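Local coordinates for putative metal-dependent hydrolase (Bacillus subtilis, PDB 6KNS), which binds a pair of zinc ions in a metallo-beta-lactamase fold and may process the 3' ends of tRNA precursors as an endoribonuclease, at residues A80-S85 with L109-H114. Numbering follows the deposited sequence.
Sequences AKQVGS and LTYKTH
The His114 imidazole lies face-on over Gln82 CA of helix 74-86, and its opposite face has Thr113 OG1, offset from its centre. This is a surface contact of the metallo-beta-lactamase fold. Gln82 CA sits 3.6 Å from the His114 ring centroid and 5° off its normal, a CH-pi contact. Tyr111 CD2 meets the edge of the imidazole. The Tyr111 ring carries Lys112 CG over the centre of one face, and Gln82 OE1 reaches its edge in plane. The contact joins helix 74-86 to the loop that leads into strand 115-119. Gln82 CG is anti to the backbone N (chi1 -172°) and the chain runs on extended, which carries the amide past the imidazole to the phenol. There Tyr111 OH donates a hydrogen bond to Gln82 OE1 at 2.6 Å. The donor stands above the carbonyl plane, and the amide and phenol planes are 75° apart. Lys81 packs its CB on His114 CB at 3.8 Å, then bends away at chi2 and chi3, and its NZ is hydrogen-bonded to His92 O. Within the loop, His114 N donates a hydrogen bond to Tyr111 O. Ser85 CB touches His114 CE1 at 3.7 Å.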
loop_
_atom_site.group_PDB
_atom_site.type_symbol
_atom_site.label_atom_id
_atom_site.label_comp_id
_atom_site.label_asym_id
_atom_site.label_seq_id
_atom_site.Cartn_x
_atom_site.Cartn_y
_atom_site.Cartn_z
ATOM N N ALA A 80 0.665 -10.741 -6.008
ATOM C CA ALA A 80 1.916 -10.816 -6.775
ATOM C C ALA A 80 2.363 -12.273 -6.886
ATOM O O ALA A 80 2.792 -12.710 -7.949
ATOM C CB ALA A 80 3.028 -9.940 -6.148
ATOM N N LYS A 81 2.251 -13.031 -5.802
ATOM C CA LYS A 81 2.601 -14.441 -5.847
ATOM C C LYS A 81 1.655 -15.210 -6.751
ATOM O O LYS A 81 2.096 -16.059 -7.533
ATOM C CB LYS A 81 2.620 -15.047 -4.444
ATOM C CG LYS A 81 3.790 -14.522 -3.570
ATOM C CD LYS A 81 5.165 -14.937 -4.077
ATOM C CE LYS A 81 5.307 -16.438 -4.035
ATOM N NZ LYS A 81 6.604 -16.848 -4.565
ATOM N N GLN A 82 0.360 -14.901 -6.672
ATOM C CA GLN A 82 -0.579 -15.538 -7.578
ATOM C C GLN A 82 -0.280 -15.254 -9.053
ATOM O O GLN A 82 -0.318 -16.154 -9.885
ATOM C CB GLN A 82 -2.011 -15.151 -7.265
ATOM C CG GLN A 82 -3.084 -15.932 -8.067
ATOM C CD GLN A 82 -4.476 -15.643 -7.525
ATOM O OE1 GLN A 82 -4.699 -14.600 -6.911
ATOM N NE2 GLN A 82 -5.407 -16.575 -7.708
ATOM N N VAL A 83 0.021 -14.011 -9.387
ATOM C CA VAL A 83 0.332 -13.703 -10.778
ATOM C C VAL A 83 1.643 -14.403 -11.199
ATOM O O VAL A 83 1.710 -14.949 -12.297
ATOM C CB VAL A 83 0.381 -12.220 -11.027
ATOM C CG1 VAL A 83 1.068 -11.936 -12.411
ATOM C CG2 VAL A 83 -1.063 -11.631 -10.915
ATOM N N GLY A 84 2.636 -14.449 -10.306
ATOM C CA GLY A 84 3.877 -15.199 -10.561
ATOM C C GLY A 84 3.652 -16.649 -10.947
ATOM O O GLY A 84 4.239 -17.164 -11.903
ATOM N N SER A 85 2.745 -17.303 -10.236
ATOM C CA SER A 85 2.419 -18.696 -10.527
ATOM C C SER A 85 1.708 -18.822 -11.857
ATOM O O SER A 85 2.012 -19.695 -12.632
ATOM C CB SER A 85 1.577 -19.295 -9.392
ATOM O OG SER A 85 0.642 -20.239 -9.876
ATOM N N LEU A 109 -2.937 -14.340 6.543
ATOM C CA LEU A 109 -1.624 -14.471 5.942
ATOM C C LEU A 109 -1.560 -15.617 4.923
ATOM O O LEU A 109 -0.667 -15.627 4.105
ATOM C CB LEU A 109 -0.540 -14.670 7.028
ATOM C CG LEU A 109 -0.414 -13.511 8.036
ATOM C CD1 LEU A 109 0.748 -13.735 8.992
ATOM C CD2 LEU A 109 -0.290 -12.151 7.275
ATOM N N THR A 110 -2.465 -16.586 5.013
ATOM C CA THR A 110 -2.434 -17.770 4.148
ATOM C C THR A 110 -3.386 -17.589 2.948
ATOM O O THR A 110 -4.597 -17.429 3.118
ATOM C CB THR A 110 -2.813 -19.021 4.916
ATOM O OG1 THR A 110 -1.845 -19.241 5.964
ATOM C CG2 THR A 110 -2.939 -20.250 3.986
ATOM N N TYR A 111 -2.819 -17.622 1.731
ATOM C CA TYR A 111 -3.614 -17.436 0.507
ATOM C C TYR A 111 -3.294 -18.526 -0.477
ATOM O O TYR A 111 -2.201 -18.555 -1.022
ATOM C CB TYR A 111 -3.313 -16.066 -0.077
ATOM C CG TYR A 111 -4.060 -15.750 -1.336
ATOM C CD1 TYR A 111 -5.430 -15.614 -1.322
ATOM C CD2 TYR A 111 -3.393 -15.647 -2.552
ATOM C CE1 TYR A 111 -6.133 -15.345 -2.471
ATOM C CE2 TYR A 111 -4.082 -15.376 -3.717
ATOM C CZ TYR A 111 -5.459 -15.209 -3.668
ATOM O OH TYR A 111 -6.177 -14.942 -4.805
ATOM N N LYS A 112 -4.259 -19.407 -0.696
ATOM C CA LYS A 112 -4.114 -20.620 -1.530
ATOM C C LYS A 112 -2.816 -21.338 -1.263
ATOM O O LYS A 112 -2.486 -21.572 -0.110
ATOM C CB LYS A 112 -4.257 -20.255 -3.001
ATOM C CG LYS A 112 -5.388 -19.224 -3.217
ATOM C CD LYS A 112 -6.176 -19.467 -4.476
ATOM C CE LYS A 112 -7.247 -18.380 -4.657
ATOM N NZ LYS A 112 -8.430 -18.874 -5.386
ATOM N N THR A 113 -2.081 -21.673 -2.321
ATOM C CA THR A 113 -0.748 -22.243 -2.215
ATOM C C THR A 113 0.322 -21.167 -2.475
ATOM O O THR A 113 1.479 -21.489 -2.704
ATOM C CB THR A 113 -0.599 -23.356 -3.287
ATOM O OG1 THR A 113 -0.885 -22.788 -4.567
ATOM C CG2 THR A 113 -1.644 -24.491 -3.069
ATOM N N HIS A 114 -0.051 -19.884 -2.412
ATOM C CA HIS A 114 0.848 -18.790 -2.757
ATOM C C HIS A 114 1.612 -18.219 -1.575
ATOM O O HIS A 114 2.813 -17.895 -1.697
ATOM C CB HIS A 114 0.061 -17.689 -3.464
ATOM C CG HIS A 114 -0.630 -18.170 -4.697
ATOM N ND1 HIS A 114 0.029 -18.887 -5.674
ATOM C CD2 HIS A 114 -1.926 -18.091 -5.094
ATOM C CE1 HIS A 114 -0.828 -19.208 -6.631
ATOM N NE2 HIS A 114 -2.019 -18.742 -6.304
#